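Local coordinates for protein putative agmatinase (Clostridium difficile, PDB 3LHL) that probably hydrolyses agmatine to putrescine and urea at a two-manganese centre, at residues I153-I158 with T175-G181; S31-R35 with Y60-E64; S45-D49 with Q228-K232; Y112-I118 with L192-Y198. One frame throughout, in Å; residues are numbered along the deposited sequence.

Contact 1 (I153-I158 with T175-G181)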
loop_
_atom_site.group_PDB
_atom_site.type_symbol
_atom_site.label_atom_id
_atom_site.label_comp_id
_atom_site.label_asym_id
_atom_site.label_seq_id
_atom_site.Cartn_x
_atom_site.Cartn_y
_atom_site.Cartn_z
ATOM N N ILE A 153 12.274 0.578 8.163
ATOM C CA ILE A 153 11.320 1.319 7.351
ATOM C C ILE A 153 11.987 2.240 6.341
ATOM O O ILE A 153 12.895 3.001 6.682
ATOM C CB ILE A 153 10.386 2.135 8.263
ATOM C CG1 ILE A 153 9.756 1.192 9.297
ATOM C CG2 ILE A 153 9.315 2.840 7.438
ATOM C CD1 ILE A 153 8.935 1.887 10.358
ATOM N N PHE A 154 11.527 2.152 5.094
ATOM C CA PHE A 154 12.050 2.956 3.991
ATOM C C PHE A 154 10.893 3.684 3.325
ATOM O O PHE A 154 9.976 3.057 2.802
ATOM C CB PHE A 154 12.762 2.049 2.987
ATOM C CG PHE A 154 13.929 1.323 3.573
ATOM C CD1 PHE A 154 15.223 1.803 3.396
ATOM C CD2 PHE A 154 13.730 0.194 4.365
ATOM C CE1 PHE A 154 16.304 1.173 4.004
ATOM C CE2 PHE A 154 14.807 -0.445 4.979
ATOM C CZ PHE A 154 16.096 0.047 4.799
ATOM N N GLN A 155 10.946 5.010 3.347
ATOM C CA GLN A 155 9.877 5.822 2.791
ATOM C C GLN A 155 10.325 6.540 1.530
ATOM O O GLN A 155 11.463 6.997 1.439
ATOM C CB GLN A 155 9.411 6.816 3.854
ATOM C CG GLN A 155 9.338 6.179 5.245
ATOM C CD GLN A 155 8.714 7.082 6.282
ATOM O OE1 GLN A 155 7.516 7.373 6.232
ATOM N NE2 GLN A 155 9.522 7.535 7.230
ATOM N N PHE A 156 9.418 6.637 0.561
ATOM C CA PHE A 156 9.721 7.271 -0.718
ATOM C C PHE A 156 8.641 8.226 -1.206
ATOM O O PHE A 156 7.453 7.955 -1.054
ATOM C CB PHE A 156 9.925 6.193 -1.779
ATOM C CG PHE A 156 11.046 5.263 -1.480
ATOM C CD1 PHE A 156 12.326 5.519 -1.970
ATOM C CD2 PHE A 156 10.834 4.131 -0.700
ATOM C CE1 PHE A 156 13.379 4.655 -1.688
ATOM C CE2 PHE A 156 11.885 3.261 -0.412
ATOM C CZ PHE A 156 13.156 3.523 -0.906
ATOM N N GLY A 157 9.071 9.335 -1.802
ATOM C CA GLY A 157 8.144 10.310 -2.348
ATOM C C GLY A 157 7.540 11.291 -1.362
ATOM O O GLY A 157 6.711 12.119 -1.741
ATOM N N ILE A 158 7.963 11.208 -0.106
ATOM C CA ILE A 158 7.443 12.073 0.947
ATOM C C ILE A 158 7.641 13.558 0.643
ATOM O O ILE A 158 8.731 13.987 0.274
ATOM C CB ILE A 158 8.120 11.763 2.303
ATOM C CG1 ILE A 158 8.309 10.246 2.474
ATOM C CG2 ILE A 158 7.273 12.339 3.445
ATOM C CD1 ILE A 158 7.025 9.430 2.475
ATOM N N THR A 175 13.901 6.096 10.521
ATOM C CA THR A 175 13.454 5.473 9.277
ATOM C C THR A 175 14.286 6.054 8.154
ATOM O O THR A 175 14.923 7.092 8.321
ATOM C CB THR A 175 11.973 5.796 8.930
ATOM O OG1 THR A 175 11.888 7.130 8.417
ATOM C CG2 THR A 175 11.077 5.677 10.162
ATOM N N TYR A 176 14.299 5.377 7.014
ATOM C CA TYR A 176 15.010 5.895 5.859
ATOM C C TYR A 176 13.931 6.631 5.078
ATOM O O TYR A 176 12.841 6.097 4.869
ATOM C CB TYR A 176 15.573 4.779 4.984
ATOM C CG TYR A 176 16.004 5.305 3.639
ATOM C CD1 TYR A 176 17.236 5.937 3.479
ATOM C CD2 TYR A 176 15.142 5.246 2.539
ATOM C CE1 TYR A 176 17.603 6.502 2.261
ATOM C CE2 TYR A 176 15.498 5.807 1.317
ATOM C CZ TYR A 176 16.731 6.434 1.186
ATOM O OH TYR A 176 17.092 6.987 -0.019
HETATM N N MSE A 177 14.226 7.846 4.639
HETATM C CA MSE A 177 13.234 8.610 3.906
HETATM C C MSE A 177 13.787 9.400 2.738
HETATM O O MSE A 177 14.725 10.173 2.898
HETATM C CB MSE A 177 12.520 9.573 4.856
HETATM C CG MSE A 177 11.480 10.450 4.182
HETATM SE SE MSE A 177 10.671 11.722 5.397
HETATM C CE MSE A 177 9.543 10.503 6.402
ATOM N N GLU A 178 13.218 9.195 1.555
ATOM C CA GLU A 178 13.651 9.973 0.405
ATOM C C GLU A 178 12.570 11.030 0.245
ATOM O O GLU A 178 11.403 10.715 -0.012
ATOM C CB GLU A 178 13.742 9.138 -0.872
ATOM C CG GLU A 178 14.527 9.874 -1.959
ATOM C CD GLU A 178 14.242 9.383 -3.365
ATOM O OE1 GLU A 178 14.193 8.152 -3.570
ATOM O OE2 GLU A 178 14.084 10.235 -4.269
ATOM N N ILE A 179 12.956 12.285 0.409
ATOM C CA ILE A 179 12.004 13.378 0.311
ATOM C C ILE A 179 11.861 13.916 -1.102
ATOM O O ILE A 179 12.843 14.066 -1.826
ATOM C CB ILE A 179 12.412 14.526 1.265
ATOM C CG1 ILE A 179 12.409 14.006 2.707
ATOM C CG2 ILE A 179 11.467 15.722 1.103
ATOM C CD1 ILE A 179 13.033 14.959 3.705
ATOM N N GLY A 180 10.616 14.179 -1.489
ATOM C CA GLY A 180 10.327 14.734 -2.799
ATOM C C GLY A 180 10.619 13.891 -4.023
ATOM O O GLY A 180 10.616 14.415 -5.137
ATOM N N GLY A 181 10.865 12.598 -3.842
ATOM C CA GLY A 181 11.150 11.756 -4.989
ATOM C C GLY A 181 11.245 10.277 -4.669
ATOM O O GLY A 181 11.100 9.870 -3.514
#
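F154 and Q155 run beside Y176 and M177 as parallel neighbours, the axes of 153-156 and 176-179 lying 4.5 Å apart and diverging by 5°. Y176 N donates to I153 O at 2.8 Å, Q155 N to Y176 O at 2.7 Å and E178 N to Q155 O at 2.8 Å, the bonding order of a parallel ladder. At G157, which turns the chain with a positive phi of 82°, the regular pattern breaks: G157 N makes weak, bent bonds to E178 O and G181 O. A sound bond returns where G180 N meets I158 O at 2.6 Å.

One face carries an aromatic cluster. Y176 places CG anti to its backbone N (chi1 166°), and from there touches both phenylalanines: its CB lies 3.4 Å from F154 CD1, while its CE2 lies 3.9 Å from F156 CE1. Both ring pairs are oblique. E178 OE1 lies in the plane of the F156 ring, at its edge, with the carboxylate turned nearly perpendicular to the ring. On the other face, I158 CG1 packs on M177 CG at 3.6 Å, and the selenium of this selenomethionine rests near I158 CB and CG2.

Within this beta-alpha-beta unit, F166 of helix 163-170 touches I158 and M177, whereas I188 of helix 185-191 backs the aromatic face. The main chain thus fixes the register of one of the sheet's two outermost strands. Aromatic packing dominates one face and I158-M177 packing the other, while T184 OG1 bonds both Y176 OH and E178 OE1; I158 also carries this packing close to the manganese ligand D121.

Contact 2 (S31-R35 with Y60-E64)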
loop_
_atom_site.group_PDB
_atom_site.type_symbol
_atom_site.label_atom_id
_atom_site.label_comp_id
_atom_site.label_asym_id
_atom_site.label_seq_id
_atom_site.Cartn_x
_atom_site.Cartn_y
_atom_site.Cartn_z
ATOM N N SER A 31 -12.036 -0.198 -3.619
ATOM C CA SER A 31 -12.146 -1.511 -4.257
ATOM C C SER A 31 -13.428 -1.723 -5.059
ATOM O O SER A 31 -13.388 -2.293 -6.147
ATOM C CB SER A 31 -11.990 -2.630 -3.215
ATOM O OG SER A 31 -13.027 -2.600 -2.252
ATOM N N SER A 32 -14.562 -1.268 -4.535
ATOM C CA SER A 32 -15.823 -1.437 -5.250
ATOM C C SER A 32 -15.842 -0.572 -6.511
ATOM O O SER A 32 -16.418 -0.950 -7.526
ATOM C CB SER A 32 -17.004 -1.077 -4.345
ATOM O OG SER A 32 -16.904 0.259 -3.901
ATOM N N SER A 33 -15.218 0.593 -6.445
ATOM C CA SER A 33 -15.160 1.461 -7.609
ATOM C C SER A 33 -14.251 0.818 -8.663
ATOM O O SER A 33 -14.530 0.866 -9.857
ATOM C CB SER A 33 -14.616 2.834 -7.218
ATOM O OG SER A 33 -14.472 3.656 -8.359
HETATM N N MSE A 34 -13.164 0.203 -8.207
HETATM C CA MSE A 34 -12.233 -0.448 -9.116
HETATM C C MSE A 34 -12.835 -1.726 -9.693
HETATM O O MSE A 34 -12.497 -2.133 -10.803
HETATM C CB MSE A 34 -10.935 -0.798 -8.387
HETATM C CG MSE A 34 -10.187 0.390 -7.810
HETATM SE SE MSE A 34 -8.684 -0.207 -6.751
HETATM C CE MSE A 34 -9.017 0.744 -5.123
ATOM N N ARG A 35 -13.724 -2.356 -8.932
ATOM C CA ARG A 35 -14.343 -3.602 -9.362
ATOM C C ARG A 35 -15.127 -3.483 -10.664
ATOM O O ARG A 35 -14.997 -4.327 -11.549
ATOM C CB ARG A 35 -15.247 -4.160 -8.255
ATOM C CG ARG A 35 -15.965 -5.445 -8.647
ATOM C CD ARG A 35 -16.547 -6.171 -7.446
ATOM N NE ARG A 35 -15.515 -6.478 -6.456
ATOM C CZ ARG A 35 -15.406 -5.863 -5.282
ATOM N NH1 ARG A 35 -16.268 -4.908 -4.946
ATOM N NH2 ARG A 35 -14.434 -6.196 -4.447
ATOM N N TYR A 60 -10.657 -12.462 -3.557
ATOM C CA TYR A 60 -11.467 -12.744 -2.378
ATOM C C TYR A 60 -12.608 -11.754 -2.175
ATOM O O TYR A 60 -13.423 -11.924 -1.275
ATOM C CB TYR A 60 -10.580 -12.767 -1.132
ATOM C CG TYR A 60 -10.692 -14.040 -0.316
ATOM C CD1 TYR A 60 -10.821 -15.284 -0.939
ATOM C CD2 TYR A 60 -10.611 -14.009 1.078
ATOM C CE1 TYR A 60 -10.865 -16.463 -0.198
ATOM C CE2 TYR A 60 -10.650 -15.186 1.832
ATOM C CZ TYR A 60 -10.775 -16.410 1.188
ATOM O OH TYR A 60 -10.794 -17.577 1.925
ATOM N N GLY A 61 -12.669 -10.726 -3.014
ATOM C CA GLY A 61 -13.716 -9.734 -2.877
ATOM C C GLY A 61 -13.483 -8.817 -1.685
ATOM O O GLY A 61 -12.362 -8.691 -1.186
ATOM N N ASP A 62 -14.549 -8.177 -1.217
ATOM C CA ASP A 62 -14.435 -7.273 -0.087
ATOM C C ASP A 62 -14.649 -7.968 1.248
ATOM O O ASP A 62 -15.512 -8.842 1.387
ATOM C CB ASP A 62 -15.426 -6.117 -0.221
ATOM C CG ASP A 62 -15.143 -5.250 -1.431
ATOM O OD1 ASP A 62 -13.948 -5.062 -1.754
ATOM O OD2 ASP A 62 -16.108 -4.747 -2.049
ATOM N N LEU A 63 -13.840 -7.577 2.226
ATOM C CA LEU A 63 -13.933 -8.130 3.563
ATOM C C LEU A 63 -15.145 -7.510 4.244
ATOM O O LEU A 63 -15.333 -6.293 4.207
ATOM C CB LEU A 63 -12.672 -7.792 4.356
ATOM C CG LEU A 63 -12.696 -8.147 5.845
ATOM C CD1 LEU A 63 -12.810 -9.667 6.027
ATOM C CD2 LEU A 63 -11.432 -7.610 6.498
ATOM N N GLU A 64 -15.978 -8.345 4.852
ATOM C CA GLU A 64 -17.155 -7.839 5.541
ATOM C C GLU A 64 -16.654 -7.249 6.847
ATOM O O GLU A 64 -16.007 -7.934 7.628
ATOM C CB GLU A 64 -18.146 -8.970 5.823
ATOM C CG GLU A 64 -19.493 -8.485 6.328
ATOM C CD GLU A 64 -20.419 -9.620 6.731
ATOM O OE1 GLU A 64 -20.675 -10.518 5.896
ATOM O OE2 GLU A 64 -20.898 -9.609 7.887
#
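D62 meets two side chains of helix 30-38 at once. Its OD1 accepts from S31 OG at 2.7 Å and from R35 NH2 at 3.0 Å, while OD2 accepts from R35 NH1 at 2.9 Å. R35 therefore grips the carboxylate end-on, one terminal nitrogen to each oxygen, in a salt bridge. The match is not coplanar: the two flat groups are turned 71° from one another. OD1 lies in the guanidinium plane, on a nearly straight N-H bond of 170°, but each donor approaches out of the carboxylate plane. S31 OG and R35 NH2 reach OD1 from opposite faces, which leaves that oxygen held between a neutral and a charged donor.

Torsions explain the reach. R35 starts out extended and then bends at chi3 (-57°), which brings its terminal nitrogens round to D62; S31 O sits 4.0 Å above one guanidinium face, offset toward the rim. That same carbonyl takes the helical bond from R35 N at 2.8 Å, so the one-turn spacing of S31 and R35 sets both donors on the side of the helix that faces D62.

Further out, G61, with its positive phi, precedes D62 on strand 57-62, an outermost strand of the parallel sheet, and its N bonds D59 OD1. R35 NH2 also bonds a methylpentanediol molecule, probably from the crystallisation liquor. With three hydrogen bonds on its two oxygens, the D62 carboxylate is probably stabilised in its charged form, and the contact ties helix to sheet edge through polar chemistry at the surface, away from the metal site.

Contact 3 (S45-D49 with Q228-K232)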
loop_
_atom_site.group_PDB
_atom_site.type_symbol
_atom_site.label_atom_id
_atom_site.label_comp_id
_atom_site.label_asym_id
_atom_site.label_seq_id
_atom_site.Cartn_x
_atom_site.Cartn_y
_atom_site.Cartn_z
ATOM N N SER A 45 0.476 -6.719 -19.725
ATOM C CA SER A 45 1.222 -5.508 -19.441
ATOM C C SER A 45 2.399 -5.412 -20.397
ATOM O O SER A 45 3.359 -6.176 -20.292
ATOM C CB SER A 45 1.732 -5.510 -17.999
ATOM O OG SER A 45 2.598 -4.409 -17.769
ATOM N N PRO A 46 2.329 -4.480 -21.360
ATOM C CA PRO A 46 3.421 -4.312 -22.322
ATOM C C PRO A 46 4.687 -3.777 -21.658
ATOM O O PRO A 46 5.795 -4.052 -22.111
ATOM C CB PRO A 46 2.834 -3.346 -23.356
ATOM C CG PRO A 46 1.816 -2.566 -22.564
ATOM C CD PRO A 46 1.176 -3.630 -21.708
ATOM N N PHE A 47 4.517 -3.029 -20.572
ATOM C CA PHE A 47 5.651 -2.468 -19.839
ATOM C C PHE A 47 6.455 -3.573 -19.149
ATOM O O PHE A 47 7.679 -3.540 -19.139
ATOM C CB PHE A 47 5.156 -1.464 -18.789
ATOM C CG PHE A 47 6.258 -0.815 -17.990
ATOM C CD1 PHE A 47 7.193 0.011 -18.608
ATOM C CD2 PHE A 47 6.348 -1.014 -16.611
ATOM C CE1 PHE A 47 8.211 0.635 -17.863
ATOM C CE2 PHE A 47 7.360 -0.395 -15.853
ATOM C CZ PHE A 47 8.291 0.431 -16.483
ATOM N N LEU A 48 5.765 -4.553 -18.577
ATOM C CA LEU A 48 6.442 -5.643 -17.879
ATOM C C LEU A 48 6.531 -6.921 -18.711
ATOM O O LEU A 48 7.305 -7.823 -18.389
ATOM C CB LEU A 48 5.710 -5.955 -16.565
ATOM C CG LEU A 48 5.599 -4.817 -15.544
ATOM C CD1 LEU A 48 4.502 -5.143 -14.543
ATOM C CD2 LEU A 48 6.934 -4.592 -14.850
ATOM N N ASP A 49 5.733 -6.989 -19.774
ATOM C CA ASP A 49 5.674 -8.158 -20.646
ATOM C C ASP A 49 5.271 -9.381 -19.825
ATOM O O ASP A 49 5.912 -10.431 -19.877
ATOM C CB ASP A 49 7.021 -8.395 -21.345
ATOM C CG ASP A 49 6.966 -9.548 -22.340
ATOM O OD1 ASP A 49 5.876 -9.800 -22.901
ATOM O OD2 ASP A 49 8.013 -10.196 -22.570
ATOM N N GLN A 228 5.686 3.992 -12.484
ATOM C CA GLN A 228 5.703 2.608 -12.948
ATOM C C GLN A 228 7.096 1.987 -12.964
ATOM O O GLN A 228 7.233 0.765 -12.972
ATOM C CB GLN A 228 5.046 2.493 -14.331
ATOM C CG GLN A 228 5.939 2.795 -15.512
ATOM C CD GLN A 228 5.184 2.725 -16.825
ATOM O OE1 GLN A 228 4.268 1.917 -16.982
ATOM N NE2 GLN A 228 5.574 3.560 -17.781
ATOM N N GLU A 229 8.127 2.825 -12.953
ATOM C CA GLU A 229 9.503 2.331 -12.941
ATOM C C GLU A 229 9.769 1.449 -11.719
ATOM O O GLU A 229 10.623 0.566 -11.761
ATOM C CB GLU A 229 10.490 3.499 -12.945
ATOM C CG GLU A 229 10.625 4.197 -14.287
ATOM C CD GLU A 229 11.043 3.238 -15.389
ATOM O OE1 GLU A 229 11.985 2.445 -15.169
ATOM O OE2 GLU A 229 10.431 3.278 -16.476
ATOM N N ILE A 230 9.042 1.681 -10.628
ATOM C CA ILE A 230 9.260 0.872 -9.435
ATOM C C ILE A 230 8.843 -0.570 -9.698
ATOM O O ILE A 230 9.353 -1.495 -9.068
ATOM C CB ILE A 230 8.485 1.399 -8.201
ATOM C CG1 ILE A 230 6.984 1.137 -8.353
ATOM C CG2 ILE A 230 8.747 2.880 -8.024
ATOM C CD1 ILE A 230 6.229 1.205 -7.039
ATOM N N PHE A 231 7.919 -0.765 -10.635
ATOM C CA PHE A 231 7.479 -2.118 -10.944
ATOM C C PHE A 231 8.602 -2.886 -11.635
ATOM O O PHE A 231 8.820 -4.069 -11.362
ATOM C CB PHE A 231 6.233 -2.085 -11.828
ATOM C CG PHE A 231 5.071 -1.377 -11.195
ATOM C CD1 PHE A 231 4.782 -1.561 -9.844
ATOM C CD2 PHE A 231 4.262 -0.529 -11.949
ATOM C CE1 PHE A 231 3.708 -0.910 -9.249
ATOM C CE2 PHE A 231 3.185 0.125 -11.365
ATOM C CZ PHE A 231 2.905 -0.065 -10.009
ATOM N N LYS A 232 9.326 -2.203 -12.515
ATOM C CA LYS A 232 10.429 -2.822 -13.230
ATOM C C LYS A 232 11.553 -3.140 -12.242
ATOM O O LYS A 232 12.152 -4.215 -12.285
ATOM C CB LYS A 232 10.939 -1.880 -14.327
ATOM C CG LYS A 232 11.853 -2.547 -15.342
ATOM C CD LYS A 232 12.337 -1.552 -16.387
ATOM C CE LYS A 232 13.840 -1.312 -16.268
ATOM N NZ LYS A 232 14.242 -0.791 -14.926
#
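F47 and L48 project from the turn of a small hairpin, between the short antiparallel strands 44-45 and 50-51, onto segment 228-232, on helix 229-235. The turn has an internal ST motif: S45 OG accepts from L48 N at 3.3 Å.

F47 supplies the larger part of the contact. With CG anti to the backbone N (chi1 -179°), its ring extends toward Q228, whose side chain comes from the opposite direction and lies across one face. Ring and amide planes are 13° apart, a stacked geometry, and Q228 CD sits 3.6 Å above the plane, over the ring centre. Nearer the outer end, Q228 CG points at the same face as a CH-pi contact, 3.7 Å from the centroid. F47 CE2 also comes within 3.1 Å of Q228 O, a carbonyl that accepts the bond from F231 N at 2.9 Å. At the ring's edge, E229 OE2 lies 3.6 Å from F47 CZ, its carboxylate turned almost perpendicular to the ring, and K232 CB approaches obliquely. The partly positive C-H rim would favour the carboxylate oxygen there, though only weakly. L48 makes a second, mainly apolar touch, its CD2 lying 4.0 Å from F231 CB. No hydrogen bond crosses between 45-49 and 228-232, so shape and stacking carry the join.

Both segments lean on helix 258-278. S45 OG bonds E269 OE1 and its side chain touches L272; L48 packs on I273; F231 lies against E269 and L270. The hairpin turn, helix 229-235 and helix 258-278 therefore meet as three elements, away from the manganese site.

Contact 4 (Y112-I118 with L192-Y198)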
loop_
_atom_site.group_PDB
_atom_site.type_symbol
_atom_site.label_atom_id
_atom_site.label_comp_id
_atom_site.label_asym_id
_atom_site.label_seq_id
_atom_site.Cartn_x
_atom_site.Cartn_y
_atom_site.Cartn_z
ATOM N N TYR A 112 6.824 -13.283 9.906
ATOM C CA TYR A 112 8.116 -12.771 9.451
ATOM C C TYR A 112 8.642 -11.695 10.395
ATOM O O TYR A 112 8.568 -10.504 10.101
ATOM C CB TYR A 112 7.960 -12.204 8.041
ATOM C CG TYR A 112 7.547 -13.232 7.010
ATOM C CD1 TYR A 112 8.471 -14.145 6.499
ATOM C CD2 TYR A 112 6.242 -13.275 6.519
ATOM C CE1 TYR A 112 8.110 -15.069 5.521
ATOM C CE2 TYR A 112 5.869 -14.197 5.538
ATOM C CZ TYR A 112 6.809 -15.089 5.039
ATOM O OH TYR A 112 6.471 -15.978 4.031
ATOM N N ASN A 113 9.184 -12.124 11.530
ATOM C CA ASN A 113 9.705 -11.205 12.534
ATOM C C ASN A 113 10.752 -10.251 11.970
ATOM O O ASN A 113 10.790 -9.077 12.335
ATOM C CB ASN A 113 10.312 -11.984 13.699
ATOM C CG ASN A 113 10.557 -11.110 14.918
ATOM O OD1 ASN A 113 11.599 -11.204 15.570
ATOM N ND2 ASN A 113 9.587 -10.260 15.237
ATOM N N ASP A 114 11.608 -10.758 11.091
ATOM C CA ASP A 114 12.653 -9.938 10.492
ATOM C C ASP A 114 12.202 -9.428 9.128
ATOM O O ASP A 114 12.702 -9.866 8.095
ATOM C CB ASP A 114 13.939 -10.754 10.343
ATOM C CG ASP A 114 15.021 -9.998 9.598
ATOM O OD1 ASP A 114 15.322 -8.848 9.996
ATOM O OD2 ASP A 114 15.568 -10.554 8.616
ATOM N N ILE A 115 11.260 -8.495 9.125
ATOM C CA ILE A 115 10.743 -7.973 7.869
ATOM C C ILE A 115 11.038 -6.493 7.675
ATOM O O ILE A 115 11.189 -5.747 8.639
ATOM C CB ILE A 115 9.212 -8.215 7.777
ATOM C CG1 ILE A 115 8.695 -7.793 6.401
ATOM C CG2 ILE A 115 8.494 -7.445 8.878
ATOM C CD1 ILE A 115 7.237 -8.129 6.167
ATOM N N TYR A 116 11.130 -6.079 6.416
ATOM C CA TYR A 116 11.391 -4.687 6.066
ATOM C C TYR A 116 10.138 -4.079 5.449
ATOM O O TYR A 116 9.348 -4.773 4.809
ATOM C CB TYR A 116 12.562 -4.607 5.088
ATOM C CG TYR A 116 13.860 -5.070 5.704
ATOM C CD1 TYR A 116 14.670 -4.183 6.415
ATOM C CD2 TYR A 116 14.248 -6.405 5.635
ATOM C CE1 TYR A 116 15.834 -4.613 7.046
ATOM C CE2 TYR A 116 15.411 -6.850 6.265
ATOM C CZ TYR A 116 16.198 -5.947 6.970
ATOM O OH TYR A 116 17.335 -6.382 7.615
ATOM N N VAL A 117 9.960 -2.779 5.645
ATOM C CA VAL A 117 8.795 -2.079 5.128
ATOM C C VAL A 117 9.147 -1.039 4.065
ATOM O O VAL A 117 9.975 -0.155 4.297
ATOM C CB VAL A 117 8.039 -1.353 6.270
ATOM C CG1 VAL A 117 6.840 -0.601 5.708
ATOM C CG2 VAL A 117 7.606 -2.352 7.333
ATOM N N ILE A 118 8.524 -1.156 2.898
ATOM C CA ILE A 118 8.734 -0.194 1.826
ATOM C C ILE A 118 7.461 0.647 1.812
ATOM O O ILE A 118 6.355 0.123 1.651
ATOM C CB ILE A 118 8.978 -0.898 0.471
ATOM C CG1 ILE A 118 10.365 -1.561 0.497
ATOM C CG2 ILE A 118 8.890 0.110 -0.680
ATOM C CD1 ILE A 118 10.776 -2.247 -0.803
ATOM N N LEU A 192 18.334 -4.414 -0.155
ATOM C CA LEU A 192 17.451 -5.312 0.574
ATOM C C LEU A 192 17.414 -6.673 -0.109
ATOM O O LEU A 192 16.451 -7.428 0.036
ATOM C CB LEU A 192 16.036 -4.732 0.628
ATOM C CG LEU A 192 15.685 -3.747 1.743
ATOM C CD1 LEU A 192 16.776 -2.719 1.912
ATOM C CD2 LEU A 192 14.363 -3.078 1.405
ATOM N N ASN A 193 18.468 -6.972 -0.859
ATOM C CA ASN A 193 18.577 -8.234 -1.583
ATOM C C ASN A 193 18.311 -9.437 -0.684
ATOM O O ASN A 193 18.948 -9.596 0.356
ATOM C CB ASN A 193 19.971 -8.355 -2.204
ATOM C CG ASN A 193 20.115 -9.580 -3.087
ATOM O OD1 ASN A 193 20.118 -10.713 -2.605
ATOM N ND2 ASN A 193 20.227 -9.356 -4.391
ATOM N N GLY A 194 17.357 -10.267 -1.092
ATOM C CA GLY A 194 17.015 -11.464 -0.342
ATOM C C GLY A 194 16.231 -11.265 0.941
ATOM O O GLY A 194 16.043 -12.213 1.696
ATOM N N LYS A 195 15.767 -10.047 1.196
ATOM C CA LYS A 195 15.014 -9.774 2.410
ATOM C C LYS A 195 13.504 -9.852 2.217
ATOM O O LYS A 195 13.006 -9.802 1.091
ATOM C CB LYS A 195 15.401 -8.405 2.972
ATOM C CG LYS A 195 16.841 -8.343 3.471
ATOM C CD LYS A 195 17.099 -9.423 4.515
ATOM C CE LYS A 195 18.561 -9.480 4.931
ATOM N NZ LYS A 195 19.021 -8.205 5.541
ATOM N N ASN A 196 12.787 -9.989 3.329
ATOM C CA ASN A 196 11.333 -10.074 3.313
ATOM C C ASN A 196 10.764 -8.670 3.460
ATOM O O ASN A 196 11.126 -7.924 4.372
ATOM C CB ASN A 196 10.851 -10.974 4.449
ATOM C CG ASN A 196 11.335 -12.400 4.297
ATOM O OD1 ASN A 196 11.801 -13.018 5.256
ATOM N ND2 ASN A 196 11.223 -12.934 3.086
ATOM N N ILE A 197 9.854 -8.325 2.560
ATOM C CA ILE A 197 9.281 -6.994 2.541
ATOM C C ILE A 197 7.758 -6.901 2.614
ATOM O O ILE A 197 7.036 -7.749 2.083
ATOM C CB ILE A 197 9.753 -6.243 1.243
ATOM C CG1 ILE A 197 11.177 -5.708 1.423
ATOM C CG2 ILE A 197 8.797 -5.110 0.888
ATOM C CD1 ILE A 197 12.257 -6.774 1.486
ATOM N N TYR A 198 7.282 -5.868 3.301
ATOM C CA TYR A 198 5.855 -5.593 3.342
ATOM C C TYR A 198 5.785 -4.288 2.560
ATOM O O TYR A 198 6.359 -3.279 2.972
ATOM C CB TYR A 198 5.320 -5.346 4.747
ATOM C CG TYR A 198 3.818 -5.141 4.713
ATOM C CD1 TYR A 198 2.943 -6.209 4.899
ATOM C CD2 TYR A 198 3.273 -3.896 4.387
ATOM C CE1 TYR A 198 1.563 -6.047 4.754
ATOM C CE2 TYR A 198 1.899 -3.723 4.238
ATOM C CZ TYR A 198 1.048 -4.802 4.421
ATOM O OH TYR A 198 -0.313 -4.639 4.249
HETATM O O HOH W 1 13.771 -10.065 5.837
HETATM O O HOH W 2 17.802 -8.881 8.333
#
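A water molecule is gripped by three side chains, donating to D114 OD2 at 2.8 Å, lying 2.6 Å from Y116 OH and accepting from K195 NZ at 3.1 Å. It bridges the entries of two neighbouring parallel strands, 115-120 and 196-202, in the central sheet of this arginase-type alpha/beta fold. A second water accepts from N196 N at 2.7 Å and donates to D114 O, filling in where the direct pairing of the strands has yet to begin. Beyond it the ladder is direct: Y116 N donates to N196 O at 2.8 Å on a nearly straight bond of 170°, followed by Y198 N to Y116 O and I118 N to Y198 O. The short strand segments cross at -41°, a marked twist.

K195 takes its aliphatic chain obliquely past CD2 and CE2 of Y116, with K195 CG 3.5 Å from Y116 CE2. It bends at chi2 (-56°) and again at chi4, which together bring NZ to the bridging water. D114 is steadied by a salt bridge from OD1 to K152, which also makes a cation-pi contact with Y116.

Toward helix 101-111, I115 CD1 packs 3.7 Å from Y198 CB, and Y198 OH bonds D245. On the other face L192, which opens a type II turn to K195, joins Y116, I197 and I118; there I118 CD1 rests 3.9 Å from I197 CG2.

Contacts 1 and 4 belong to the same stretch of parallel sheet: strands 115-120 and 153-158 are neighbours, joined by a probable hydrogen bond from F154 N to V117 O, and F154 also packs on Y116 and L192. Contact 1 is the more buried of the two, whereas contact 4 runs from interior packing to a hydrated polar end. Contact 2 reaches the far edge of that sheet, its centre about 29 Å from that of contact 1, and relies on charge at the surface. Contact 3 joins a hairpin turn to a helix, partly buried, by stacking. Thus backbone ladders dominate where strand meets strand, and side-chain chemistry where a helix meets a strand or a turn.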